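Local structure of aminotransferase, class I (2O1B) at residues A[104-109]-A[240-245]; A[120-125]-A[144-149]; A[350-355]-A[397-402]. The protein probably catalyses the reversible transfer of amino groups between amino acids and 2-oxo acids with bound pyridoxal-5'-phosphate, as an aspartate aminotransferase of class I. All coordinates share one frame; numbering follows the deposited sequence. Where two conformers were deposited one is given.

In the fold
Contact 2 is the buried one: it joins helices 118-129 and 146-152 in the large domain, beside the cofactor, and is made of close backbone approach, apolar packing and one bridging water. Contact 1 belongs to the same domain but lies at the surface, where a loop after helix 88-102 meets helix 241-244 through a single lysine and a carbonyl oxygen. Contact 3, on the opposite side of the chain's centre from contact 1, is partly buried and purely apolar, aromatic rings against leucines, and ties the C-terminal tail to helix 349-360. None of the three touches another; contact 2 falls within the chain loop that contact 1 closes, and contact 3 follows both.

Contact 1 of 3, residues A[104-109]-A[240-245]; sequences VTLDKE and NGKDVA
K242 reaches out of the short helix 241-244 and puts its ammonium group on the main-chain carbonyl of T105. The polar part is one hydrogen bond, NZ to T105 O at 2.8 Å, with a C=O...N angle of 163° that brings the donor close to the carbonyl axis. The same NZ forms a salt bridge with E111, whose OE1 also accepts the backbone N-H of D107, so lysine and loop share one carboxylate.

The apolar part is a single contact. The methylene chain of K242 turns at its third torsion (chi3 -59°), and its CD passes obliquely by L106, 3.9 Å from the CD2 methyl. L236 is a common neighbour of V104 and K242.

Within the loop, D107 folds its carboxylate back to make an Asx turn, OD1 accepting from E109 N at 2.8 Å and also from D110 N. This shapes the chain leading into strand 112-115.

With a carbonyl and a carboxylate both gripping one ammonium, the lysine probably stays charged and would help hold the loop after helix 88-102 against helix 241-244 at the protein's surface.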
ATOM      1  N   VAL A 104       2.531  15.333 -23.583  1.00 28.91           N
ATOM      2  CA  VAL A 104       2.775  15.949 -22.289  1.00 28.58           C
ATOM      3  C   VAL A 104       4.205  15.648 -21.877  1.00 28.35           C
ATOM      4  O   VAL A 104       4.584  14.477 -21.761  1.00 27.98           O
ATOM      5  CB  VAL A 104       1.816  15.409 -21.199  1.00 28.35           C
ATOM      6  CG1 VAL A 104       2.165  15.991 -19.837  1.00 27.69           C
ATOM      7  CG2 VAL A 104       0.360  15.717 -21.545  1.00 28.55           C
ATOM      8  N   THR A 105       4.983  16.707 -21.665  1.00 28.16           N
ATOM      9  CA  THR A 105       6.368  16.579 -21.216  0.50 28.34           C
ATOM     10  C   THR A 105       6.425  16.541 -19.699  1.00 28.22           C
ATOM     11  O   THR A 105       5.954  17.471 -19.021  1.00 28.02           O
ATOM     12  CB  THR A 105       7.249  17.747 -21.699  0.50 28.51           C
ATOM     13  OG1 THR A 105       6.763  18.973 -21.136  0.50 29.19           O
ATOM     14  CG2 THR A 105       7.224  17.850 -23.199  0.50 28.24           C
ATOM     15  N   LEU A 106       7.001  15.465 -19.172  1.00 28.05           N
ATOM     16  CA  LEU A 106       7.118  15.285 -17.732  1.00 28.25           C
ATOM     17  C   LEU A 106       8.552  15.033 -17.304  1.00 28.82           C
ATOM     18  O   LEU A 106       9.307  14.361 -18.009  1.00 28.44           O
ATOM     19  CB  LEU A 106       6.275  14.102 -17.299  1.00 27.66           C
ATOM     20  CG  LEU A 106       4.797  14.201 -17.609  1.00 26.63           C
ATOM     21  CD1 LEU A 106       4.249  12.800 -17.566  1.00 25.36           C
ATOM     22  CD2 LEU A 106       4.113  15.134 -16.627  1.00 25.42           C
ATOM     23  N   ASP A 107       8.912  15.570 -16.139  1.00 29.43           N
ATOM     24  CA  ASP A 107      10.218  15.310 -15.534  1.00 29.90           C
ATOM     25  C   ASP A 107      10.153  14.060 -14.648  1.00 29.91           C
ATOM     26  O   ASP A 107       9.284  13.949 -13.784  1.00 29.20           O
ATOM     27  CB  ASP A 107      10.691  16.527 -14.729  1.00 29.91           C
ATOM     28  CG  ASP A 107      12.068  16.318 -14.106  1.00 31.55           C
ATOM     29  OD1 ASP A 107      12.198  15.491 -13.174  1.00 31.96           O
ATOM     30  OD2 ASP A 107      13.021  16.989 -14.550  1.00 31.54           O
ATOM     31  N   LYS A 108      11.092  13.140 -14.855  1.00 30.60           N
ATOM     32  CA  LYS A 108      11.092  11.853 -14.152  1.00 31.13           C
ATOM     33  C   LYS A 108      11.190  11.952 -12.631  1.00 31.17           C
ATOM     34  O   LYS A 108      10.611  11.138 -11.915  1.00 31.82           O
ATOM     35  CB  LYS A 108      12.226  10.968 -14.653  1.00 31.71           C
ATOM     36  CG  LYS A 108      12.128  10.547 -16.096  1.00 32.67           C
ATOM     37  CD  LYS A 108      13.161   9.457 -16.403  1.00 35.64           C
ATOM     38  CE  LYS A 108      14.582  10.004 -16.488  1.00 37.20           C
ATOM     39  NZ  LYS A 108      15.154  10.199 -15.125  1.00 39.09           N
ATOM     40  N   GLU A 109      11.926  12.932 -12.133  1.00 31.03           N
ATOM     41  CA  GLU A 109      12.050  13.108 -10.696  1.00 31.42           C
ATOM     42  C   GLU A 109      10.911  13.949 -10.145  1.00 30.79           C
ATOM     43  O   GLU A 109      10.282  13.587  -9.148  1.00 31.33           O
ATOM     44  CB  GLU A 109      13.403  13.742 -10.345  1.00 31.70           C
ATOM     45  CG  GLU A 109      14.449  12.794  -9.784  1.00 33.39           C
ATOM     46  CD  GLU A 109      14.446  11.409 -10.425  1.00 35.84           C
ATOM     47  OE1 GLU A 109      14.113  10.448  -9.709  1.00 35.24           O
ATOM     48  OE2 GLU A 109      14.779  11.275 -11.630  1.00 37.98           O
ATOM     49  N   ASN A 240      -1.198  25.003 -19.038  1.00 27.74           N
ATOM     50  CA  ASN A 240      -1.174  25.290 -17.588  1.00 28.14           C
ATOM     51  C   ASN A 240      -1.713  24.161 -16.683  1.00 27.96           C
ATOM     52  O   ASN A 240      -1.823  24.344 -15.467  1.00 27.78           O
ATOM     53  CB  ASN A 240      -1.901  26.616 -17.244  1.00 28.51           C
ATOM     54  CG  ASN A 240      -1.398  27.805 -18.050  1.00 30.14           C
ATOM     55  OD1 ASN A 240      -0.193  28.035 -18.155  1.00 33.03           O
ATOM     56  ND2 ASN A 240      -2.327  28.581 -18.611  1.00 31.98           N
ATOM     57  N   GLY A 241      -2.032  23.004 -17.270  1.00 27.77           N
ATOM     58  CA  GLY A 241      -2.555  21.854 -16.518  1.00 27.09           C
ATOM     59  C   GLY A 241      -1.724  21.461 -15.305  1.00 27.26           C
ATOM     60  O   GLY A 241      -2.260  21.261 -14.206  1.00 26.97           O
ATOM     61  N   LYS A 242      -0.411  21.360 -15.502  1.00 27.18           N
ATOM     62  CA  LYS A 242       0.508  20.956 -14.440  1.00 27.81           C
ATOM     63  C   LYS A 242       0.612  21.977 -13.308  1.00 27.29           C
ATOM     64  O   LYS A 242       1.108  21.651 -12.229  1.00 27.80           O
ATOM     65  CB  LYS A 242       1.897  20.651 -15.008  1.00 27.76           C
ATOM     66  CG  LYS A 242       1.927  19.448 -15.945  1.00 28.91           C
ATOM     67  CD  LYS A 242       3.351  18.957 -16.228  1.00 29.32           C
ATOM     68  CE  LYS A 242       4.217  20.033 -16.862  1.00 30.60           C
ATOM     69  NZ  LYS A 242       5.607  19.526 -17.083  1.00 31.55           N
ATOM     70  N   ASP A 243       0.153  23.200 -13.547  1.00 26.96           N
ATOM     71  CA  ASP A 243       0.174  24.244 -12.521  1.00 26.67           C
ATOM     72  C   ASP A 243      -0.878  24.017 -11.452  1.00 26.08           C
ATOM     73  O   ASP A 243      -0.752  24.508 -10.330  1.00 25.91           O
ATOM     74  CB  ASP A 243      -0.081  25.611 -13.144  1.00 27.02           C
ATOM     75  CG  ASP A 243       1.066  26.098 -14.003  1.00 27.77           C
ATOM     76  OD1 ASP A 243       2.063  25.370 -14.202  1.00 28.69           O
ATOM     77  OD2 ASP A 243       0.952  27.235 -14.492  1.00 29.79           O
ATOM     78  N   VAL A 244      -1.935  23.297 -11.810  1.00 25.76           N
ATOM     79  CA  VAL A 244      -3.067  23.105 -10.895  1.00 25.19           C
ATOM     80  C   VAL A 244      -3.325  21.643 -10.543  1.00 24.15           C
ATOM     81  O   VAL A 244      -3.924  21.362  -9.508  1.00 23.76           O
ATOM     82  CB  VAL A 244      -4.390  23.684 -11.454  1.00 25.49           C
ATOM     83  CG1 VAL A 244      -4.261  25.170 -11.760  1.00 26.03           C
ATOM     84  CG2 VAL A 244      -4.841  22.899 -12.691  1.00 25.56           C
ATOM     85  N   ALA A 245      -2.889  20.730 -11.402  1.00 22.98           N
ATOM     86  CA  ALA A 245      -3.363  19.351 -11.342  1.00 22.58           C
ATOM     87  C   ALA A 245      -2.301  18.259 -11.400  1.00 22.20           C
ATOM     88  O   ALA A 245      -1.196  18.456 -11.929  1.00 21.68           O
ATOM     89  CB  ALA A 245      -4.385  19.105 -12.452  1.00 22.54           C
TER

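Contact 2 of 3, residues A[120-125]-A[144-149]; sequences NGLVAV and TDYLAG
L122 lays its CD2 methyl against the ring of Y146, 4.1 Å from CE1, the two side chains crossing at a slant. Although the CB of Y146 points away from 120-125, the phenol swings back (chi1 -51°, CG beside the backbone N) and brings the CE1 corner of its ring to the leucine. The ring is held from elsewhere too: its OH hydrogen-bonds to D220 OD1 and T188 OG1, both of the cofactor pocket, and it stacks on Y186, whose own hydroxyl bonds to L122 O, so that Y186 serves both segments.

V123 does its work next to the main chain. Its CG1 methyl comes within 3.4 Å of D145 O, while the V123 O approaches G149 CA to 3.2 Å. With no side chain on G149, the two backbones close to 4.0 Å between V123 CA and G149 CA. Helices 118-129 and 146-152 belong to the large domain of a fold type I PLP enzyme and follow strands 112-115 and 135-140 of its seven-stranded mixed sheet. L122 itself touches PLP, and G117, T118 and K119, just before 120-125, line the same pocket, as in relatives where the start of this helix faces the cofactor phosphate.

No direct hydrogen bond crosses between the segments. Instead one water donates to both carbonyls, at 2.7 Å from V123 O and 2.7 Å from G149 O, and so links them beside the close backbone approach. H281 of the second subunit packs against both V123 and A148, bringing the dimer interface up to this helix pair.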
ATOM      1  N   ASN A 120      -4.849   3.277  -3.948  1.00 26.49           N
ATOM      2  CA  ASN A 120      -3.947   3.670  -2.871  1.00 27.00           C
ATOM      3  C   ASN A 120      -3.482   5.126  -2.975  1.00 27.02           C
ATOM      4  O   ASN A 120      -3.424   5.837  -1.955  1.00 27.29           O
ATOM      5  CB  ASN A 120      -2.739   2.729  -2.829  1.00 27.17           C
ATOM      6  CG  ASN A 120      -1.933   2.865  -1.557  1.00 28.50           C
ATOM      7  OD1 ASN A 120      -2.390   2.497  -0.462  1.00 29.79           O
ATOM      8  ND2 ASN A 120      -0.721   3.394  -1.686  1.00 28.33           N
ATOM      9  N   GLY A 121      -3.146   5.564  -4.190  1.00 26.13           N
ATOM     10  CA  GLY A 121      -2.691   6.940  -4.411  1.00 26.31           C
ATOM     11  C   GLY A 121      -3.812   7.962  -4.359  1.00 25.72           C
ATOM     12  O   GLY A 121      -3.659   9.040  -3.765  1.00 27.07           O
ATOM     13  N   LEU A 122      -4.948   7.621  -4.968  1.00 25.19           N
ATOM     14  CA  LEU A 122      -6.134   8.474  -4.932  1.00 24.67           C
ATOM     15  C   LEU A 122      -6.583   8.738  -3.513  1.00 24.66           C
ATOM     16  O   LEU A 122      -6.897   9.874  -3.175  1.00 24.43           O
ATOM     17  CB  LEU A 122      -7.293   7.874  -5.744  1.00 24.58           C
ATOM     18  CG  LEU A 122      -7.124   7.877  -7.272  1.00 23.84           C
ATOM     19  CD1 LEU A 122      -7.962   6.787  -7.920  1.00 24.06           C
ATOM     20  CD2 LEU A 122      -7.455   9.242  -7.868  1.00 21.45           C
ATOM     21  N   VAL A 123      -6.623   7.701  -2.676  1.00 25.03           N
ATOM     22  CA  VAL A 123      -7.083   7.914  -1.287  1.00 24.87           C
ATOM     23  C   VAL A 123      -6.009   8.604  -0.415  1.00 24.52           C
ATOM     24  O   VAL A 123      -6.326   9.176   0.627  1.00 24.90           O
ATOM     25  CB  VAL A 123      -7.698   6.625  -0.605  1.00 25.77           C
ATOM     26  CG1 VAL A 123      -8.767   5.957  -1.487  1.00 24.30           C
ATOM     27  CG2 VAL A 123      -6.650   5.641  -0.255  1.00 27.16           C
ATOM     28  N   ALA A 124      -4.753   8.578  -0.864  1.00 24.01           N
ATOM     29  CA  ALA A 124      -3.640   9.225  -0.145  1.00 23.38           C
ATOM     30  C   ALA A 124      -3.573  10.744  -0.344  1.00 23.32           C
ATOM     31  O   ALA A 124      -3.159  11.475   0.573  1.00 23.52           O
ATOM     32  CB  ALA A 124      -2.302   8.567  -0.514  1.00 23.76           C
ATOM     33  N   VAL A 125      -4.017  11.218  -1.513  1.00 22.99           N
ATOM     34  CA  VAL A 125      -3.856  12.625  -1.903  1.00 22.63           C
ATOM     35  C   VAL A 125      -4.287  13.622  -0.826  1.00 22.57           C
ATOM     36  O   VAL A 125      -3.538  14.547  -0.536  1.00 23.17           O
ATOM     37  CB  VAL A 125      -4.542  12.999  -3.272  1.00 22.45           C
ATOM     38  CG1 VAL A 125      -4.423  14.493  -3.526  1.00 23.14           C
ATOM     39  CG2 VAL A 125      -3.914  12.243  -4.448  1.00 22.11           C
ATOM     40  N   THR A 144     -16.617   5.982  -5.847  1.00 26.97           N
ATOM     41  CA  THR A 144     -16.952   5.667  -4.458  1.00 27.94           C
ATOM     42  C   THR A 144     -15.801   5.873  -3.466  1.00 27.55           C
ATOM     43  O   THR A 144     -16.027   6.201  -2.303  1.00 27.77           O
ATOM     44  CB  THR A 144     -17.404   4.192  -4.342  1.00 27.88           C
ATOM     45  OG1 THR A 144     -16.468   3.356  -5.043  1.00 29.95           O
ATOM     46  CG2 THR A 144     -18.784   4.013  -4.947  1.00 29.22           C
ATOM     47  N   ASP A 145     -14.572   5.665  -3.927  1.00 27.42           N
ATOM     48  CA  ASP A 145     -13.423   5.551  -3.021  1.00 27.00           C
ATOM     49  C   ASP A 145     -12.793   6.862  -2.515  1.00 26.12           C
ATOM     50  O   ASP A 145     -12.051   6.854  -1.533  1.00 25.78           O
ATOM     51  CB  ASP A 145     -12.363   4.634  -3.641  1.00 27.41           C
ATOM     52  CG  ASP A 145     -12.845   3.204  -3.774  1.00 28.01           C
ATOM     53  OD1 ASP A 145     -13.929   2.893  -3.240  1.00 30.23           O
ATOM     54  OD2 ASP A 145     -12.153   2.381  -4.411  1.00 30.09           O
ATOM     55  N   TYR A 146     -13.111   7.985  -3.156  1.00 25.03           N
ATOM     56  CA  TYR A 146     -12.492   9.264  -2.795  1.00 23.95           C
ATOM     57  C   TYR A 146     -12.854   9.686  -1.378  1.00 23.92           C
ATOM     58  O   TYR A 146     -12.011  10.197  -0.659  1.00 24.09           O
ATOM     59  CB  TYR A 146     -12.891  10.391  -3.750  1.00 23.53           C
ATOM     60  CG  TYR A 146     -12.714  10.090  -5.220  1.00 22.78           C
ATOM     61  CD1 TYR A 146     -11.678   9.256  -5.670  1.00 21.99           C
ATOM     62  CD2 TYR A 146     -13.560  10.668  -6.159  1.00 22.22           C
ATOM     63  CE1 TYR A 146     -11.512   8.977  -7.044  1.00 24.38           C
ATOM     64  CE2 TYR A 146     -13.403  10.413  -7.520  1.00 24.59           C
ATOM     65  CZ  TYR A 146     -12.388   9.566  -7.954  1.00 23.49           C
ATOM     66  OH  TYR A 146     -12.252   9.331  -9.295  1.00 23.01           O
ATOM     67  N   LEU A 147     -14.099   9.443  -0.987  1.00 23.54           N
ATOM     68  CA  LEU A 147     -14.645   9.950   0.275  1.00 23.93           C
ATOM     69  C   LEU A 147     -13.768   9.530   1.454  1.00 23.24           C
ATOM     70  O   LEU A 147     -13.503  10.330   2.353  1.00 23.15           O
ATOM     71  CB  LEU A 147     -16.076   9.434   0.479  1.00 23.74           C
ATOM     72  CG  LEU A 147     -17.157  10.181   1.270  1.00 25.18           C
ATOM     73  CD1 LEU A 147     -18.160   9.196   1.852  1.00 24.57           C
ATOM     74  CD2 LEU A 147     -16.638  11.101   2.346  1.00 25.72           C
ATOM     75  N   ALA A 148     -13.341   8.271   1.448  1.00 23.02           N
ATOM     76  CA  ALA A 148     -12.490   7.726   2.502  1.00 23.26           C
ATOM     77  C   ALA A 148     -11.202   8.536   2.679  1.00 23.17           C
ATOM     78  O   ALA A 148     -10.823   8.867   3.813  1.00 22.53           O
ATOM     79  CB  ALA A 148     -12.157   6.254   2.216  1.00 23.63           C
ATOM     80  N   GLY A 149     -10.540   8.836   1.559  1.00 22.93           N
ATOM     81  CA  GLY A 149      -9.326   9.662   1.550  1.00 23.02           C
ATOM     82  C   GLY A 149      -9.539  11.016   2.212  1.00 22.93           C
ATOM     83  O   GLY A 149      -8.770  11.419   3.095  1.00 22.81           O
TER
HETATM   84  O   HOH W   1      -6.125  10.848   2.717  1.00 18.85           O

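Contact 3 of 3, residues A[350-355]-A[397-402]; sequences EQFEQF and TELAYL
The ring of F355 meets L399 at its edge: both leucine methyls lie near the ring plane, CD2 at 3.6 Å and CD1 at 4.0 Å from CE2. L402 arrives at a slant, its CD1 methyl 3.8 Å from F355 CE2 and 3.9 Å from CZ, so the CE2 and CZ atoms of the phenyl meet both leucines. Y347 adds an edge-to-face ring partner to F355 from outside the two segments. The F352 ring receives L399 obliquely, with CZ at 4.4 Å from CD1. In the tail, L402 CG sits over one face of the Y401 ring, 3.8 Å from its plane and nearer the ring's margin, and E398 O lies in plane at its edge.

F352 and F355 stand three residues apart on helix 349-360 and reach out together. In F355 the ring extends straight from the helix, CG being opposite the backbone N (chi1 179°), and this lets it bridge a wide gap between main chains: F355 CA lies 10.9 Å from L399 CA. L399 and F355 run alongside in opposing senses, while L402 reaches toward F355 from across the gap. L399 also packs on L356 and K360 of the same helix, and a salt bridge from E398 to K360 adds a charged tie beside the apolar cluster.

The backbone bonds A400 N to T397 O and L402 N to L399 O coil the tail beyond helix 388-397. F352 also packs on T343 and P344, just after strand 338-342. A helix packed by the C-terminal tail beside an antiparallel sheet is consistent with the small domain of fold type I aminotransferases, here with the contact's centre about 32 Å from that of contact 2 at the cofactor.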
ATOM      1  N   GLU A 350     -31.437   0.857  -5.097  1.00 23.65           N
ATOM      2  CA  GLU A 350     -31.252  -0.314  -4.245  1.00 24.25           C
ATOM      3  C   GLU A 350     -32.422  -1.292  -4.363  1.00 23.61           C
ATOM      4  O   GLU A 350     -32.223  -2.512  -4.361  1.00 23.67           O
ATOM      5  CB  GLU A 350     -31.013   0.116  -2.797  1.00 24.57           C
ATOM      6  CG  GLU A 350     -29.693   0.872  -2.593  1.00 25.78           C
ATOM      7  CD  GLU A 350     -29.450   1.279  -1.140  1.00 26.84           C
ATOM      8  OE1 GLU A 350     -28.468   0.780  -0.552  1.00 31.39           O
ATOM      9  OE2 GLU A 350     -30.232   2.089  -0.582  1.00 31.31           O
ATOM     10  N   GLN A 351     -33.634  -0.756  -4.482  1.00 22.92           N
ATOM     11  CA  GLN A 351     -34.821  -1.567  -4.745  1.00 22.95           C
ATOM     12  C   GLN A 351     -34.748  -2.227  -6.117  1.00 22.75           C
ATOM     13  O   GLN A 351     -35.105  -3.393  -6.265  1.00 22.45           O
ATOM     14  CB  GLN A 351     -36.091  -0.723  -4.628  1.00 22.77           C
ATOM     15  CG  GLN A 351     -36.492  -0.420  -3.195  1.00 22.86           C
ATOM     16  CD  GLN A 351     -37.517   0.682  -3.085  1.00 23.15           C
ATOM     17  OE1 GLN A 351     -37.702   1.476  -4.010  1.00 24.30           O
ATOM     18  NE2 GLN A 351     -38.200   0.740  -1.940  1.00 24.65           N
ATOM     19  N   PHE A 352     -34.280  -1.484  -7.114  1.00 22.78           N
ATOM     20  CA  PHE A 352     -34.105  -2.038  -8.455  1.00 23.00           C
ATOM     21  C   PHE A 352     -32.964  -3.048  -8.490  1.00 23.28           C
ATOM     22  O   PHE A 352     -33.053  -4.051  -9.190  1.00 23.72           O
ATOM     23  CB  PHE A 352     -33.893  -0.924  -9.488  1.00 22.50           C
ATOM     24  CG  PHE A 352     -34.135  -1.354 -10.923  1.00 22.68           C
ATOM     25  CD1 PHE A 352     -33.240  -0.991 -11.926  1.00 20.67           C
ATOM     26  CD2 PHE A 352     -35.261  -2.114 -11.272  1.00 23.16           C
ATOM     27  CE1 PHE A 352     -33.455  -1.369 -13.250  1.00 21.78           C
ATOM     28  CE2 PHE A 352     -35.486  -2.500 -12.597  1.00 22.38           C
ATOM     29  CZ  PHE A 352     -34.572  -2.122 -13.591  1.00 21.91           C
ATOM     30  N   GLU A 353     -31.904  -2.793  -7.721  1.00 23.82           N
ATOM     31  CA  GLU A 353     -30.794  -3.747  -7.603  1.00 24.16           C
ATOM     32  C   GLU A 353     -31.296  -5.079  -7.046  1.00 24.06           C
ATOM     33  O   GLU A 353     -31.006  -6.138  -7.606  1.00 23.50           O
ATOM     34  CB  GLU A 353     -29.671  -3.199  -6.719  1.00 24.56           C
ATOM     35  CG  GLU A 353     -28.510  -4.185  -6.520  1.00 27.36           C
ATOM     36  CD  GLU A 353     -27.786  -4.028  -5.183  1.00 31.56           C
ATOM     37  OE1 GLU A 353     -28.166  -3.148  -4.368  1.00 32.91           O
ATOM     38  OE2 GLU A 353     -26.828  -4.806  -4.947  1.00 32.44           O
ATOM     39  N   GLN A 354     -32.056  -5.015  -5.955  1.00 23.81           N
ATOM     40  CA  GLN A 354     -32.617  -6.214  -5.346  1.00 24.80           C
ATOM     41  C   GLN A 354     -33.614  -6.924  -6.271  1.00 24.45           C
ATOM     42  O   GLN A 354     -33.568  -8.150  -6.401  1.00 24.58           O
ATOM     43  CB  GLN A 354     -33.219  -5.901  -3.970  1.00 24.92           C
ATOM     44  CG  GLN A 354     -33.219  -7.090  -3.004  1.00 28.05           C
ATOM     45  CD  GLN A 354     -31.813  -7.584  -2.606  1.00 31.13           C
ATOM     46  OE1 GLN A 354     -30.801  -6.883  -2.775  1.00 33.72           O
ATOM     47  NE2 GLN A 354     -31.756  -8.796  -2.067  1.00 33.04           N
ATOM     48  N   PHE A 355     -34.485  -6.156  -6.930  1.00 24.00           N
ATOM     49  CA  PHE A 355     -35.380  -6.692  -7.965  1.00 23.59           C
ATOM     50  C   PHE A 355     -34.638  -7.502  -9.035  1.00 23.61           C
ATOM     51  O   PHE A 355     -34.993  -8.652  -9.303  1.00 23.26           O
ATOM     52  CB  PHE A 355     -36.169  -5.552  -8.623  1.00 23.70           C
ATOM     53  CG  PHE A 355     -37.114  -6.000  -9.716  1.00 23.45           C
ATOM     54  CD1 PHE A 355     -38.377  -6.498  -9.406  1.00 23.24           C
ATOM     55  CD2 PHE A 355     -36.750  -5.897 -11.054  1.00 23.73           C
ATOM     56  CE1 PHE A 355     -39.261  -6.897 -10.412  1.00 23.38           C
ATOM     57  CE2 PHE A 355     -37.625  -6.296 -12.066  1.00 24.16           C
ATOM     58  CZ  PHE A 355     -38.884  -6.798 -11.739  1.00 23.90           C
ATOM     59  N   THR A 397     -34.733  -6.020 -21.375  1.00 27.39           N
ATOM     60  CA  THR A 397     -35.761  -5.486 -22.284  1.00 27.24           C
ATOM     61  C   THR A 397     -37.166  -6.004 -21.956  1.00 26.81           C
ATOM     62  O   THR A 397     -38.164  -5.330 -22.221  1.00 26.49           O
ATOM     63  CB  THR A 397     -35.433  -5.774 -23.766  1.00 27.29           C
ATOM     64  OG1 THR A 397     -35.262  -7.180 -23.957  1.00 28.60           O
ATOM     65  CG2 THR A 397     -34.169  -5.059 -24.183  1.00 27.89           C
ATOM     66  N   GLU A 398     -37.234  -7.202 -21.378  1.00 26.46           N
ATOM     67  CA  GLU A 398     -38.485  -7.766 -20.871  1.00 26.33           C
ATOM     68  C   GLU A 398     -39.132  -6.847 -19.825  1.00 25.84           C
ATOM     69  O   GLU A 398     -40.342  -6.912 -19.589  1.00 25.95           O
ATOM     70  CB  GLU A 398     -38.226  -9.160 -20.285  1.00 26.32           C
ATOM     71  CG  GLU A 398     -39.473 -10.015 -20.049  1.00 28.16           C
ATOM     72  CD  GLU A 398     -40.102  -9.827 -18.663  1.00 29.60           C
ATOM     73  OE1 GLU A 398     -39.453  -9.244 -17.769  1.00 31.63           O
ATOM     74  OE2 GLU A 398     -41.245 -10.274 -18.464  1.00 29.36           O
ATOM     75  N   LEU A 399     -38.324  -5.981 -19.219  1.00 25.31           N
ATOM     76  CA  LEU A 399     -38.786  -5.097 -18.150  1.00 25.07           C
ATOM     77  C   LEU A 399     -39.276  -3.742 -18.657  1.00 25.18           C
ATOM     78  O   LEU A 399     -39.562  -2.844 -17.864  1.00 25.08           O
ATOM     79  CB  LEU A 399     -37.685  -4.912 -17.099  1.00 24.93           C
ATOM     80  CG  LEU A 399     -37.126  -6.181 -16.445  1.00 24.36           C
ATOM     81  CD1 LEU A 399     -35.891  -5.847 -15.619  1.00 23.53           C
ATOM     82  CD2 LEU A 399     -38.198  -6.866 -15.595  1.00 24.32           C
ATOM     83  N   ALA A 400     -39.382  -3.609 -19.979  1.00 25.47           N
ATOM     84  CA  ALA A 400     -39.850  -2.372 -20.622  1.00 25.67           C
ATOM     85  C   ALA A 400     -41.178  -1.866 -20.051  1.00 25.82           C
ATOM     86  O   ALA A 400     -41.381  -0.657 -19.926  1.00 25.79           O
ATOM     87  CB  ALA A 400     -39.972  -2.574 -22.127  1.00 25.74           C
ATOM     88  N   TYR A 401     -42.069  -2.799 -19.707  1.00 25.81           N
ATOM     89  CA  TYR A 401     -43.369  -2.467 -19.123  1.00 25.69           C
ATOM     90  C   TYR A 401     -43.255  -1.649 -17.823  1.00 25.67           C
ATOM     91  O   TYR A 401     -44.167  -0.899 -17.480  1.00 25.15           O
ATOM     92  CB  TYR A 401     -44.215  -3.739 -18.918  1.00 25.97           C
ATOM     93  CG  TYR A 401     -43.789  -4.606 -17.751  1.00 25.99           C
ATOM     94  CD1 TYR A 401     -44.362  -4.440 -16.490  1.00 25.87           C
ATOM     95  CD2 TYR A 401     -42.810  -5.587 -17.907  1.00 26.99           C
ATOM     96  CE1 TYR A 401     -43.969  -5.228 -15.409  1.00 26.80           C
ATOM     97  CE2 TYR A 401     -42.404  -6.383 -16.829  1.00 27.27           C
ATOM     98  CZ  TYR A 401     -42.993  -6.195 -15.582  1.00 27.15           C
ATOM     99  OH  TYR A 401     -42.599  -6.969 -14.511  1.00 27.17           O
ATOM    100  N   LEU A 402     -42.137  -1.792 -17.111  1.00 25.67           N
ATOM    101  CA  LEU A 402     -41.944  -1.093 -15.842  1.00 26.04           C
ATOM    102  C   LEU A 402     -41.729   0.403 -16.047  1.00 26.34           C
ATOM    103  O   LEU A 402     -41.979   1.202 -15.150  1.00 25.96           O
ATOM    104  CB  LEU A 402     -40.769  -1.691 -15.063  1.00 26.19           C
ATOM    105  CG  LEU A 402     -40.962  -3.063 -14.410  1.00 26.36           C
ATOM    106  CD1 LEU A 402     -39.652  -3.598 -13.902  1.00 27.68           C
ATOM    107  CD2 LEU A 402     -41.973  -3.017 -13.275  1.00 26.95           C
TER